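Local coordinates for annexin (Schistosoma mansoni, PDB 4MDU), which binds acidic phospholipid membranes in a calcium-dependent manner, aggregates liposomes when calcium is present, and takes part in worm reproduction and host-parasite interaction, at residues Leu15-Asp20 with Leu284-Asp289; Arg44-Met49 with Ser80-Asp85; Asp128-Glu133 with Leu312-Ile317; Leu183-Ala188 with Val240-Thr245. All blocks are in the same frame, centred on the assembly; numbering follows the deposited sequence.

Contact 1 of 4, residues Leu15-Asp20 with Leu284-Asp289; sequences LIHSFD and LRYAID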
loop_
_atom_site.group_PDB
_atom_site.type_symbol
_atom_site.label_atom_id
_atom_site.label_comp_id
_atom_site.label_asym_id
_atom_site.label_seq_id
_atom_site.Cartn_x
_atom_site.Cartn_y
_atom_site.Cartn_z
ATOM N N LEU B 15 -11.065 -26.897 -8.854
ATOM C CA LEU B 15 -11.181 -26.715 -10.307
ATOM C C LEU B 15 -11.710 -25.343 -10.703
ATOM O O LEU B 15 -11.587 -24.918 -11.857
ATOM C CB LEU B 15 -12.064 -27.789 -10.936
ATOM C CG LEU B 15 -11.349 -28.670 -11.954
ATOM C CD1 LEU B 15 -10.336 -29.541 -11.219
ATOM C CD2 LEU B 15 -12.357 -29.526 -12.707
ATOM N N ILE B 16 -12.304 -24.645 -9.747
ATOM C CA ILE B 16 -12.808 -23.320 -10.033
ATOM C C ILE B 16 -11.697 -22.360 -10.515
ATOM O O ILE B 16 -11.982 -21.386 -11.218
ATOM C CB ILE B 16 -13.530 -22.747 -8.816
ATOM C CG1 ILE B 16 -14.502 -21.655 -9.254
ATOM C CG2 ILE B 16 -12.519 -22.235 -7.801
ATOM C CD1 ILE B 16 -15.717 -21.555 -8.370
ATOM N N HIS B 17 -10.444 -22.648 -10.161
ATOM C CA HIS B 17 -9.291 -21.842 -10.631
ATOM C C HIS B 17 -8.743 -22.284 -11.990
ATOM O O HIS B 17 -7.835 -21.655 -12.531
ATOM C CB HIS B 17 -8.116 -21.901 -9.642
ATOM C CG HIS B 17 -8.483 -21.562 -8.232
ATOM N ND1 HIS B 17 -8.732 -20.271 -7.817
ATOM C CD2 HIS B 17 -8.620 -22.344 -7.134
ATOM C CE1 HIS B 17 -9.011 -20.274 -6.526
ATOM N NE2 HIS B 17 -8.957 -21.522 -6.088
ATOM N N SER B 18 -9.295 -23.362 -12.532
ATOM C CA SER B 18 -8.622 -24.121 -13.571
ATOM C C SER B 18 -8.831 -23.625 -14.987
ATOM O O SER B 18 -8.065 -23.977 -15.878
ATOM C CB SER B 18 -9.047 -25.583 -13.492
ATOM O OG SER B 18 -8.231 -26.294 -12.587
ATOM N N PHE B 19 -9.858 -22.820 -15.205
ATOM C CA PHE B 19 -10.156 -22.367 -16.560
ATOM C C PHE B 19 -10.123 -20.850 -16.660
ATOM O O PHE B 19 -10.545 -20.149 -15.735
ATOM C CB PHE B 19 -11.526 -22.886 -16.989
ATOM C CG PHE B 19 -11.656 -24.371 -16.907
ATOM C CD1 PHE B 19 -11.311 -25.169 -17.987
ATOM C CD2 PHE B 19 -12.119 -24.977 -15.757
ATOM C CE1 PHE B 19 -11.433 -26.549 -17.920
ATOM C CE2 PHE B 19 -12.243 -26.361 -15.681
ATOM C CZ PHE B 19 -11.898 -27.143 -16.767
ATOM N N ASP B 20 -9.608 -20.344 -17.778
ATOM C CA ASP B 20 -9.600 -18.903 -18.012
ATOM C C ASP B 20 -11.020 -18.402 -18.280
ATOM O O ASP B 20 -11.961 -19.195 -18.326
ATOM C CB ASP B 20 -8.647 -18.539 -19.157
ATOM C CG ASP B 20 -9.140 -19.003 -20.517
ATOM O OD1 ASP B 20 -8.303 -19.122 -21.431
ATOM O OD2 ASP B 20 -10.346 -19.251 -20.687
ATOM N N LEU B 284 -11.089 -8.771 -8.897
ATOM C CA LEU B 284 -11.602 -8.628 -10.264
ATOM C C LEU B 284 -10.589 -9.148 -11.272
ATOM O O LEU B 284 -10.937 -9.904 -12.196
ATOM C CB LEU B 284 -11.937 -7.165 -10.578
ATOM C CG LEU B 284 -12.538 -6.896 -11.966
ATOM C CD1 LEU B 284 -13.705 -7.836 -12.262
ATOM C CD2 LEU B 284 -12.947 -5.426 -12.094
ATOM N N ARG B 285 -9.331 -8.760 -11.069
ATOM C CA ARG B 285 -8.276 -9.122 -12.006
ATOM C C ARG B 285 -7.943 -10.597 -11.880
ATOM O O ARG B 285 -7.536 -11.230 -12.854
ATOM C CB ARG B 285 -7.040 -8.235 -11.810
ATOM C CG ARG B 285 -7.265 -6.763 -12.179
ATOM C CD ARG B 285 -5.934 -5.946 -12.169
ATOM N NE ARG B 285 -5.027 -6.373 -13.237
ATOM C CZ ARG B 285 -3.718 -6.131 -13.278
ATOM N NH1 ARG B 285 -3.107 -5.455 -12.303
ATOM N NH2 ARG B 285 -3.012 -6.588 -14.298
ATOM N N TYR B 286 -8.146 -11.161 -10.688
ATOM C CA TYR B 286 -7.974 -12.599 -10.532
ATOM C C TYR B 286 -8.908 -13.322 -11.497
ATOM O O TYR B 286 -8.603 -14.408 -12.016
ATOM C CB TYR B 286 -8.279 -13.043 -9.098
ATOM C CG TYR B 286 -7.926 -14.494 -8.882
ATOM C CD1 TYR B 286 -8.900 -15.486 -8.885
ATOM C CD2 TYR B 286 -6.608 -14.874 -8.721
ATOM C CE1 TYR B 286 -8.553 -16.830 -8.702
ATOM C CE2 TYR B 286 -6.254 -16.197 -8.541
ATOM C CZ TYR B 286 -7.212 -17.171 -8.533
ATOM O OH TYR B 286 -6.804 -18.481 -8.358
ATOM N N ALA B 287 -10.061 -12.710 -11.718
ATOM C CA ALA B 287 -11.023 -13.259 -12.648
ATOM C C ALA B 287 -10.690 -12.900 -14.097
ATOM O O ALA B 287 -10.584 -13.787 -14.931
ATOM C CB ALA B 287 -12.427 -12.810 -12.293
ATOM N N ILE B 288 -10.522 -11.615 -14.398
ATOM C CA ILE B 288 -10.515 -11.187 -15.806
ATOM C C ILE B 288 -9.129 -10.886 -16.408
ATOM O O ILE B 288 -9.012 -10.635 -17.607
ATOM C CB ILE B 288 -11.417 -9.968 -16.030
ATOM C CG1 ILE B 288 -10.781 -8.723 -15.411
ATOM C CG2 ILE B 288 -12.802 -10.208 -15.436
ATOM C CD1 ILE B 288 -11.394 -7.410 -15.897
ATOM N N ASP B 289 -8.080 -10.935 -15.596
ATOM C CA ASP B 289 -6.753 -10.561 -16.082
ATOM C C ASP B 289 -5.672 -11.242 -15.246
ATOM O O ASP B 289 -4.665 -10.630 -14.885
ATOM C CB ASP B 289 -6.614 -9.035 -16.037
ATOM C CG ASP B 289 -5.353 -8.518 -16.758
ATOM O OD1 ASP B 289 -4.837 -9.211 -17.666
ATOM O OD2 ASP B 289 -4.893 -7.406 -16.411
#
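His17 and Tyr286 meet rim to rim, the imidazole standing on the 3-10 turn near the N terminus and the phenol reaching over from the end of helix 274-288. His17 ND1 comes to 2.7 Å from Tyr286 OH and sits near the plane of the phenol, at its edge. The two rings are almost perpendicular, with planes at 83° and centroids 5.7 Å apart, and neither covers the other. With CG anti to the backbone N (chi1 -172°), Tyr286 sends its ring out toward 15-20, where the far end, CZ, CE1 and above all OH, does the touching. His17 CG is anti to the carbonyl carbon (chi1 -52°), bringing the ring's ND1 to the tyrosine. One face of the imidazole is covered by its neighbour in sequence: Ile16 CG2 lies 3.9 Å above the plane, over the ring centre. The N-terminal segment ahead of helix 38-48 is here laid against the end of helix 274-288, where annexin repeats 3 and 4 adjoin. Both polar ends have further partners, since His17 NE2 is hydrogen-bonded to Glu142 and Tyr286 OH to Arg319, whose charge probably polarises the phenol. Arg290 makes a cation-pi contact with Tyr286 and hydrogen-bonds to the carbonyl oxygens of both His17 and Tyr286. Arg285 NH2, at the end of this helix, makes a 2.9 Å salt bridge to Asp289 OD2 just beyond it; Glu296 is a second acidic partner.

Contact 2 of 4, residues Arg44-Met49 with Ser80-Asp85; sequences RLHRSM and SLYKQD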
loop_
_atom_site.group_PDB
_atom_site.type_symbol
_atom_site.label_atom_id
_atom_site.label_comp_id
_atom_site.label_asym_id
_atom_site.label_seq_id
_atom_site.Cartn_x
_atom_site.Cartn_y
_atom_site.Cartn_z
ATOM N N ARG B 44 14.224 -42.432 -2.786
ATOM C CA ARG B 44 15.209 -41.555 -3.412
ATOM C C ARG B 44 15.601 -40.383 -2.518
ATOM O O ARG B 44 16.787 -40.055 -2.400
ATOM C CB ARG B 44 14.725 -41.062 -4.779
ATOM C CG ARG B 44 14.647 -42.165 -5.817
ATOM C CD ARG B 44 14.404 -41.612 -7.213
ATOM N NE ARG B 44 13.871 -42.626 -8.121
ATOM C CZ ARG B 44 12.581 -42.755 -8.422
ATOM N NH1 ARG B 44 11.687 -41.927 -7.889
ATOM N NH2 ARG B 44 12.185 -43.708 -9.258
ATOM N N LEU B 45 14.614 -39.754 -1.887
ATOM C CA LEU B 45 14.918 -38.686 -0.946
ATOM C C LEU B 45 15.792 -39.248 0.161
ATOM O O LEU B 45 16.814 -38.662 0.526
ATOM C CB LEU B 45 13.643 -38.068 -0.375
ATOM C CG LEU B 45 12.844 -37.244 -1.395
ATOM C CD1 LEU B 45 11.454 -36.872 -0.873
ATOM C CD2 LEU B 45 13.641 -36.007 -1.823
ATOM N N HIS B 46 15.402 -40.406 0.676
ATOM C CA HIS B 46 16.145 -41.020 1.765
ATOM C C HIS B 46 17.623 -41.220 1.408
ATOM O O HIS B 46 18.514 -40.838 2.172
ATOM C CB HIS B 46 15.502 -42.346 2.153
ATOM C CG HIS B 46 15.983 -42.881 3.461
ATOM N ND1 HIS B 46 16.936 -43.871 3.553
ATOM C CD2 HIS B 46 15.651 -42.556 4.732
ATOM C CE1 HIS B 46 17.164 -44.139 4.826
ATOM N NE2 HIS B 46 16.397 -43.354 5.562
ATOM N N ARG B 47 17.880 -41.820 0.252
ATOM C CA ARG B 47 19.246 -41.984 -0.230
ATOM C C ARG B 47 19.967 -40.641 -0.227
ATOM O O ARG B 47 21.086 -40.534 0.268
ATOM C CB ARG B 47 19.252 -42.588 -1.638
ATOM C CG ARG B 47 19.121 -44.110 -1.677
ATOM C CD ARG B 47 18.632 -44.608 -3.037
ATOM N NE ARG B 47 19.376 -44.012 -4.143
ATOM C CZ ARG B 47 18.878 -43.827 -5.361
ATOM N NH1 ARG B 47 17.627 -44.192 -5.630
ATOM N NH2 ARG B 47 19.624 -43.275 -6.310
ATOM N N SER B 48 19.307 -39.613 -0.750
ATOM C CA SER B 48 19.926 -38.304 -0.914
ATOM C C SER B 48 20.568 -37.773 0.350
ATOM O O SER B 48 21.526 -37.000 0.286
ATOM C CB SER B 48 18.917 -37.294 -1.443
ATOM O OG SER B 48 18.527 -37.648 -2.758
ATOM N N MET B 49 20.053 -38.195 1.498
ATOM C CA MET B 49 20.506 -37.638 2.765
ATOM C C MET B 49 21.561 -38.470 3.517
ATOM O O MET B 49 22.398 -37.911 4.232
ATOM C CB MET B 49 19.302 -37.292 3.643
ATOM C CG MET B 49 18.400 -36.262 2.977
ATOM S SD MET B 49 17.143 -35.539 4.043
ATOM C CE MET B 49 15.764 -36.644 3.757
ATOM N N SER B 80 6.011 -43.903 7.217
ATOM C CA SER B 80 5.779 -45.323 7.434
ATOM C C SER B 80 7.026 -46.140 7.114
ATOM O O SER B 80 7.290 -47.165 7.746
ATOM C CB SER B 80 4.636 -45.801 6.549
ATOM O OG SER B 80 5.052 -45.833 5.199
ATOM N N LEU B 81 7.788 -45.671 6.132
ATOM C CA LEU B 81 8.938 -46.403 5.620
ATOM C C LEU B 81 10.183 -46.302 6.493
ATOM O O LEU B 81 10.964 -47.247 6.570
ATOM C CB LEU B 81 9.283 -45.923 4.211
ATOM C CG LEU B 81 9.199 -46.954 3.087
ATOM C CD1 LEU B 81 7.819 -47.611 3.069
ATOM C CD2 LEU B 81 9.520 -46.298 1.743
ATOM N N TYR B 82 10.385 -45.163 7.143
ATOM C CA TYR B 82 11.632 -44.962 7.868
ATOM C C TYR B 82 11.437 -44.530 9.309
ATOM O O TYR B 82 12.380 -44.078 9.954
ATOM C CB TYR B 82 12.508 -43.948 7.136
ATOM C CG TYR B 82 12.815 -44.338 5.708
ATOM C CD1 TYR B 82 13.716 -45.356 5.431
ATOM C CD2 TYR B 82 12.203 -43.693 4.637
ATOM C CE1 TYR B 82 14.004 -45.724 4.134
ATOM C CE2 TYR B 82 12.486 -44.057 3.330
ATOM C CZ TYR B 82 13.391 -45.073 3.088
ATOM O OH TYR B 82 13.690 -45.450 1.800
ATOM N N LYS B 83 10.220 -44.673 9.815
ATOM C CA LYS B 83 9.916 -44.235 11.171
ATOM C C LYS B 83 10.517 -42.856 11.420
ATOM O O LYS B 83 10.746 -42.459 12.561
ATOM N N GLN B 84 10.775 -42.130 10.338
ATOM C CA GLN B 84 11.356 -40.804 10.432
ATOM C C GLN B 84 10.476 -39.790 9.707
ATOM O O GLN B 84 9.764 -40.123 8.760
ATOM C CB GLN B 84 12.785 -40.798 9.878
ATOM N N ASP B 85 10.536 -38.549 10.169
ATOM C CA ASP B 85 9.712 -37.469 9.642
ATOM C C ASP B 85 10.441 -36.682 8.546
ATOM O O ASP B 85 11.451 -36.046 8.821
ATOM C CB ASP B 85 9.361 -36.529 10.783
ATOM C CG ASP B 85 8.170 -35.674 10.476
ATOM O OD1 ASP B 85 7.033 -36.180 10.634
ATOM O OD2 ASP B 85 8.375 -34.505 10.082
#
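The rings of His46 and Tyr82 lie flat on one another in a face-to-face stack, with planes 3° from parallel and centroids 3.6 Å apart. The rings overlap extensively, slightly displaced: Tyr82 CE1 sits over the middle of the imidazole, while His46 CD2 sits 3.3 Å above the middle of the phenol. The shortest approach, 3.3 Å, is from His46 NE2 to Tyr82 CD1. Nearer the backbone of His46, its CB comes alongside the hydroxyl end of the tyrosine, 3.6 Å from Tyr82 OH. His46 keeps CG anti to the backbone N (chi1 -166°), whereas Tyr82 has CG anti to the carbonyl carbon (chi1 -57°), and these two choices bring the rings together from facing helices. Leu81 CB lies against the other face of the phenol, nearer its edge than its centre. The stack joins helix 38-48 to the end of helix 68-82 within the first annexin repeat, at the surface and close to a calcium loop. Met49, in the same segment as His46, is a ligand of calcium site 1, and Gly51 and Gly53 of that site fall in a loop that is not modelled in this apo crystal. Met49 also packs against Asp93, which belongs to the same site; the side chain of His46 lies about 9 Å from that of Asp93. Within 44-49, Ser48 OG and Ser48 N both bond to Arg44 O, from opposite faces of the carbonyl plane.

Contact 3 of 4, residues Asp128-Glu133 with Leu312-Ile317; sequences DRVLIE and LMRLLI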
loop_
_atom_site.group_PDB
_atom_site.type_symbol
_atom_site.label_atom_id
_atom_site.label_comp_id
_atom_site.label_asym_id
_atom_site.label_seq_id
_atom_site.Cartn_x
_atom_site.Cartn_y
_atom_site.Cartn_z
ATOM N N ASP B 128 -1.029 -6.319 4.970
ATOM C CA ASP B 128 -2.285 -6.439 4.259
ATOM C C ASP B 128 -2.086 -6.929 2.851
ATOM O O ASP B 128 -2.933 -7.648 2.299
ATOM C CB ASP B 128 -3.016 -5.112 4.272
ATOM C CG ASP B 128 -3.751 -4.895 5.574
ATOM O OD1 ASP B 128 -4.679 -5.688 5.855
ATOM O OD2 ASP B 128 -3.391 -3.966 6.326
ATOM N N ARG B 129 -0.946 -6.554 2.292
ATOM C CA ARG B 129 -0.555 -6.978 0.963
ATOM C C ARG B 129 -0.585 -8.497 0.885
ATOM O O ARG B 129 -1.025 -9.081 -0.123
ATOM C CB ARG B 129 0.851 -6.466 0.659
ATOM C CG ARG B 129 1.358 -6.834 -0.712
ATOM C CD ARG B 129 2.726 -6.211 -1.003
ATOM N NE ARG B 129 3.337 -6.813 -2.189
ATOM C CZ ARG B 129 4.300 -6.256 -2.918
ATOM N NH1 ARG B 129 4.779 -5.057 -2.606
ATOM N NH2 ARG B 129 4.782 -6.900 -3.971
ATOM N N VAL B 130 -0.108 -9.129 1.955
ATOM C CA VAL B 130 -0.108 -10.579 2.069
ATOM C C VAL B 130 -1.541 -11.118 2.282
ATOM O O VAL B 130 -1.910 -12.159 1.739
ATOM C CB VAL B 130 0.865 -11.047 3.186
ATOM C CG1 VAL B 130 0.681 -12.531 3.498
ATOM C CG2 VAL B 130 2.314 -10.777 2.771
ATOM N N LEU B 131 -2.361 -10.402 3.045
ATOM C CA LEU B 131 -3.752 -10.852 3.237
ATOM C C LEU B 131 -4.504 -10.804 1.904
ATOM O O LEU B 131 -5.148 -11.773 1.504
ATOM C CB LEU B 131 -4.487 -10.000 4.278
ATOM C CG LEU B 131 -3.861 -9.856 5.650
ATOM C CD1 LEU B 131 -4.868 -9.215 6.664
ATOM C CD2 LEU B 131 -3.365 -11.202 6.109
ATOM N N ILE B 132 -4.374 -9.683 1.194
ATOM C CA ILE B 132 -4.973 -9.565 -0.131
ATOM C C ILE B 132 -4.491 -10.653 -1.084
ATOM O O ILE B 132 -5.290 -11.326 -1.741
ATOM C CB ILE B 132 -4.678 -8.207 -0.760
ATOM C CG1 ILE B 132 -5.278 -7.096 0.094
ATOM C CG2 ILE B 132 -5.231 -8.159 -2.166
ATOM C CD1 ILE B 132 -5.132 -5.719 -0.496
ATOM N N GLU B 133 -3.177 -10.832 -1.150
ATOM C CA GLU B 133 -2.567 -11.808 -2.054
ATOM C C GLU B 133 -3.077 -13.234 -1.827
ATOM O O GLU B 133 -3.398 -13.969 -2.770
ATOM C CB GLU B 133 -1.027 -11.781 -1.913
ATOM C CG GLU B 133 -0.333 -12.837 -2.778
ATOM C CD GLU B 133 0.814 -13.534 -2.061
ATOM O OE1 GLU B 133 1.700 -12.830 -1.547
ATOM O OE2 GLU B 133 0.825 -14.784 -2.009
ATOM N N LEU B 312 7.604 -14.336 -3.032
ATOM C CA LEU B 312 8.105 -14.916 -4.271
ATOM C C LEU B 312 7.971 -16.418 -4.282
ATOM O O LEU B 312 7.441 -16.999 -5.238
ATOM C CB LEU B 312 9.574 -14.536 -4.509
ATOM C CG LEU B 312 10.206 -15.197 -5.736
ATOM C CD1 LEU B 312 9.463 -14.850 -7.022
ATOM C CD2 LEU B 312 11.688 -14.781 -5.856
ATOM N N MET B 313 8.467 -17.058 -3.226
ATOM C CA MET B 313 8.387 -18.514 -3.153
ATOM C C MET B 313 6.934 -18.998 -2.913
ATOM O O MET B 313 6.533 -20.025 -3.458
ATOM C CB MET B 313 9.401 -19.097 -2.132
ATOM C CG MET B 313 9.082 -18.884 -0.657
ATOM S SD MET B 313 10.263 -19.682 0.479
ATOM C CE MET B 313 11.298 -18.289 0.872
ATOM N N ARG B 314 6.145 -18.255 -2.131
ATOM C CA ARG B 314 4.737 -18.636 -1.935
ATOM C C ARG B 314 4.001 -18.662 -3.273
ATOM O O ARG B 314 3.351 -19.648 -3.625
ATOM C CB ARG B 314 4.028 -17.697 -0.964
ATOM C CG ARG B 314 2.514 -18.013 -0.816
ATOM C CD ARG B 314 1.857 -17.229 0.329
ATOM N NE ARG B 314 2.040 -15.790 0.192
ATOM C CZ ARG B 314 2.843 -15.057 0.959
ATOM N NH1 ARG B 314 3.521 -15.614 1.958
ATOM N NH2 ARG B 314 2.961 -13.756 0.734
ATOM N N LEU B 315 4.155 -17.594 -4.047
ATOM C CA LEU B 315 3.488 -17.494 -5.336
ATOM C C LEU B 315 3.906 -18.598 -6.298
ATOM O O LEU B 315 3.054 -19.261 -6.900
ATOM C CB LEU B 315 3.699 -16.114 -5.945
ATOM C CG LEU B 315 2.902 -15.048 -5.188
ATOM C CD1 LEU B 315 3.323 -13.677 -5.621
ATOM C CD2 LEU B 315 1.352 -15.248 -5.341
ATOM N N LEU B 316 5.212 -18.810 -6.421
ATOM C CA LEU B 316 5.749 -19.864 -7.282
ATOM C C LEU B 316 5.244 -21.259 -6.887
ATOM O O LEU B 316 4.762 -22.025 -7.726
ATOM C CB LEU B 316 7.277 -19.822 -7.242
ATOM C CG LEU B 316 7.954 -19.094 -8.413
ATOM C CD1 LEU B 316 6.981 -18.158 -9.140
ATOM C CD2 LEU B 316 9.215 -18.369 -7.963
ATOM N N ILE B 317 5.385 -21.593 -5.612
ATOM C CA ILE B 317 4.917 -22.874 -5.097
ATOM C C ILE B 317 3.439 -23.090 -5.430
ATOM O O ILE B 317 3.059 -24.119 -5.998
ATOM C CB ILE B 317 5.133 -22.952 -3.562
ATOM C CG1 ILE B 317 6.646 -22.944 -3.267
ATOM C CG2 ILE B 317 4.433 -24.175 -2.952
ATOM C CD1 ILE B 317 6.991 -22.751 -1.817
#
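Arg314, the first residue of 312-317 to touch the other helix, grips Glu133 side-on with two nitrogens. NE donates to Glu133 OE2 at 2.7 Å and NH2 to Glu133 OE1 at 2.8 Å, both nearly straight. Each oxygen is met on its syn side, though 27° out of the carboxylate plane, while both oxygens stay close to the guanidinium plane. A bend at chi3 (56°) turns the NE edge of the arginine to its partner. Val130 CG1 lies over one face of the guanidinium, and Val130 CG2 is 3.7 Å from Arg314 NH2. Arg314 also touches Leu113 and Ser116 of helix 109-122. The salt bridge spans parallel helices of annexin repeats 2 and 4, their axes 12.4 Å apart and at 2°, an arrangement consistent with the charged central channel known from annexins. Next along, Leu315 brings CD2 to 3.4 Å from Glu133 OE2, so a buried carboxylate oxygen that bonds to Arg314 also has a methyl group packed against it.

Contact 4 of 4, residues Leu183-Ala188 with Val240-Thr245; sequences LSLVQA and VICNRT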
loop_
_atom_site.group_PDB
_atom_site.type_symbol
_atom_site.label_atom_id
_atom_site.label_comp_id
_atom_site.label_asym_id
_atom_site.label_seq_id
_atom_site.Cartn_x
_atom_site.Cartn_y
_atom_site.Cartn_z
ATOM N N LEU B 183 -13.094 -9.682 5.483
ATOM C CA LEU B 183 -13.912 -10.636 6.247
ATOM C C LEU B 183 -14.895 -11.437 5.399
ATOM O O LEU B 183 -15.161 -12.600 5.695
ATOM C CB LEU B 183 -14.696 -9.923 7.353
ATOM C CG LEU B 183 -14.148 -9.940 8.782
ATOM C CD1 LEU B 183 -13.103 -11.039 8.975
ATOM C CD2 LEU B 183 -13.582 -8.578 9.141
ATOM N N SER B 184 -15.454 -10.817 4.365
ATOM C CA SER B 184 -16.395 -11.535 3.505
ATOM C C SER B 184 -15.705 -12.666 2.749
ATOM O O SER B 184 -16.279 -13.741 2.586
ATOM C CB SER B 184 -17.110 -10.595 2.528
ATOM O OG SER B 184 -16.275 -10.242 1.443
ATOM N N LEU B 185 -14.472 -12.439 2.297
ATOM C CA LEU B 185 -13.726 -13.532 1.696
ATOM C C LEU B 185 -13.508 -14.659 2.705
ATOM O O LEU B 185 -13.676 -15.839 2.391
ATOM C CB LEU B 185 -12.367 -13.066 1.133
ATOM C CG LEU B 185 -12.386 -12.065 -0.024
ATOM C CD1 LEU B 185 -10.966 -11.757 -0.501
ATOM C CD2 LEU B 185 -13.261 -12.570 -1.187
ATOM N N VAL B 186 -13.103 -14.300 3.913
ATOM C CA VAL B 186 -12.827 -15.311 4.928
ATOM C C VAL B 186 -14.130 -16.023 5.369
ATOM O O VAL B 186 -14.109 -17.153 5.844
ATOM C CB VAL B 186 -12.082 -14.698 6.114
ATOM C CG1 VAL B 186 -11.974 -15.687 7.259
ATOM C CG2 VAL B 186 -10.677 -14.243 5.660
ATOM N N GLN B 187 -15.267 -15.374 5.165
ATOM C CA GLN B 187 -16.557 -16.042 5.378
ATOM C C GLN B 187 -16.668 -17.357 4.593
ATOM O O GLN B 187 -17.375 -18.267 5.010
ATOM C CB GLN B 187 -17.722 -15.131 4.979
ATOM C CG GLN B 187 -17.823 -13.836 5.754
ATOM C CD GLN B 187 -18.169 -14.047 7.214
ATOM O OE1 GLN B 187 -18.408 -15.173 7.655
ATOM N NE2 GLN B 187 -18.200 -12.957 7.976
ATOM N N ALA B 188 -15.992 -17.443 3.448
ATOM C CA ALA B 188 -16.078 -18.638 2.599
ATOM C C ALA B 188 -17.519 -18.915 2.148
ATOM O O ALA B 188 -17.971 -20.068 2.163
ATOM C CB ALA B 188 -15.516 -19.864 3.342
ATOM N N VAL B 240 -20.870 -8.117 -4.817
ATOM C CA VAL B 240 -20.670 -8.613 -6.185
ATOM C C VAL B 240 -19.229 -9.064 -6.454
ATOM O O VAL B 240 -18.984 -10.208 -6.846
ATOM C CB VAL B 240 -21.098 -7.576 -7.271
ATOM C CG1 VAL B 240 -20.754 -8.092 -8.665
ATOM C CG2 VAL B 240 -22.587 -7.271 -7.175
ATOM N N ILE B 241 -18.273 -8.166 -6.245
ATOM C CA ILE B 241 -16.892 -8.478 -6.596
ATOM C C ILE B 241 -16.374 -9.689 -5.811
ATOM O O ILE B 241 -15.819 -10.619 -6.393
ATOM C CB ILE B 241 -15.977 -7.253 -6.433
ATOM C CG1 ILE B 241 -16.394 -6.172 -7.432
ATOM C CG2 ILE B 241 -14.509 -7.631 -6.643
ATOM C CD1 ILE B 241 -16.370 -6.654 -8.857
ATOM N N CYS B 242 -16.586 -9.701 -4.498
ATOM C CA CYS B 242 -16.037 -10.781 -3.680
ATOM C C CYS B 242 -16.752 -12.126 -3.813
ATOM O O CYS B 242 -16.141 -13.161 -3.566
ATOM C CB CYS B 242 -15.949 -10.370 -2.216
ATOM S SG CYS B 242 -14.826 -9.000 -1.971
ATOM N N ASN B 243 -18.019 -12.133 -4.229
ATOM C CA ASN B 243 -18.743 -13.403 -4.284
ATOM C C ASN B 243 -18.902 -14.077 -5.633
ATOM O O ASN B 243 -19.011 -15.294 -5.685
ATOM C CB ASN B 243 -20.124 -13.278 -3.611
ATOM C CG ASN B 243 -20.012 -12.996 -2.133
ATOM O OD1 ASN B 243 -19.366 -13.742 -1.395
ATOM N ND2 ASN B 243 -20.597 -11.887 -1.697
ATOM N N ARG B 244 -18.960 -13.316 -6.725
ATOM C CA ARG B 244 -19.238 -13.965 -8.005
ATOM C C ARG B 244 -18.074 -14.860 -8.376
ATOM O O ARG B 244 -16.944 -14.559 -8.034
ATOM C CB ARG B 244 -19.487 -12.940 -9.112
ATOM C CG ARG B 244 -20.686 -12.052 -8.868
ATOM C CD ARG B 244 -21.976 -12.871 -8.567
ATOM N NE ARG B 244 -23.051 -11.956 -8.196
ATOM C CZ ARG B 244 -23.795 -12.049 -7.101
ATOM N NH1 ARG B 244 -23.618 -13.052 -6.252
ATOM N NH2 ARG B 244 -24.735 -11.138 -6.868
ATOM N N THR B 245 -18.345 -15.959 -9.070
ATOM C CA THR B 245 -17.273 -16.822 -9.503
ATOM C C THR B 245 -16.427 -16.086 -10.549
ATOM O O THR B 245 -16.878 -15.110 -11.159
ATOM C CB THR B 245 -17.819 -18.104 -10.115
ATOM O OG1 THR B 245 -18.325 -17.815 -11.421
ATOM C CG2 THR B 245 -18.932 -18.698 -9.226
HETATM O O HOH W 1 -18.666 -14.881 1.311
#
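Cys242 packs closely against Leu185 and Ser184, where the helices of 183-188 and 240-245 bring their CA atoms (Leu185 and Cys242) to 6.5 Å. Leu185 CD2 touches Cys242 CB at 3.6 Å and also lies near the sulfur. One residue earlier, Ser184 OG approaches Cys242 CB at 3.7 Å and SG at 3.9 Å, but its polar bond is to Ala181 O in its own helix. Leu185 has CG anti to its carbonyl carbon (chi1 -64°), which brings one methyl across to the cysteine. The contact is an interface between annexin repeats 2 and 3, and Arg190, in the connecting chain, bonds through NE to Cys242 O. Beyond this buried side the seam is looser. Asn243 makes no direct contact with 183-188; instead a water donates to Ser184 O at 2.9 Å and to Asn243 OD1 at 3.0 Å, bridging the backbone of one helix to the amide of the other.

How the contacts relate
Followed from the N terminus, the chain opens contact 1 at 15-20 and closes it only at 284-289, tying the leading segment to the junction of repeats 3 and 4. Contact 2 nests inside that loop as a short closure within repeat 1, on the opposite side of the chain's centre. Contact 3 opens after contact 2 has closed, at 128-133 in repeat 2, and ends at 312-317 in repeat 4, crossing contact 1. Contact 4, joining repeats 2 and 3, nests inside both long loops. Contacts 1 and 4 touch through Leu284 N and Ile241 CG2, 4.3 Å apart, whereas contacts 3 and 4 do not touch, their nearest atoms being about 6 Å apart.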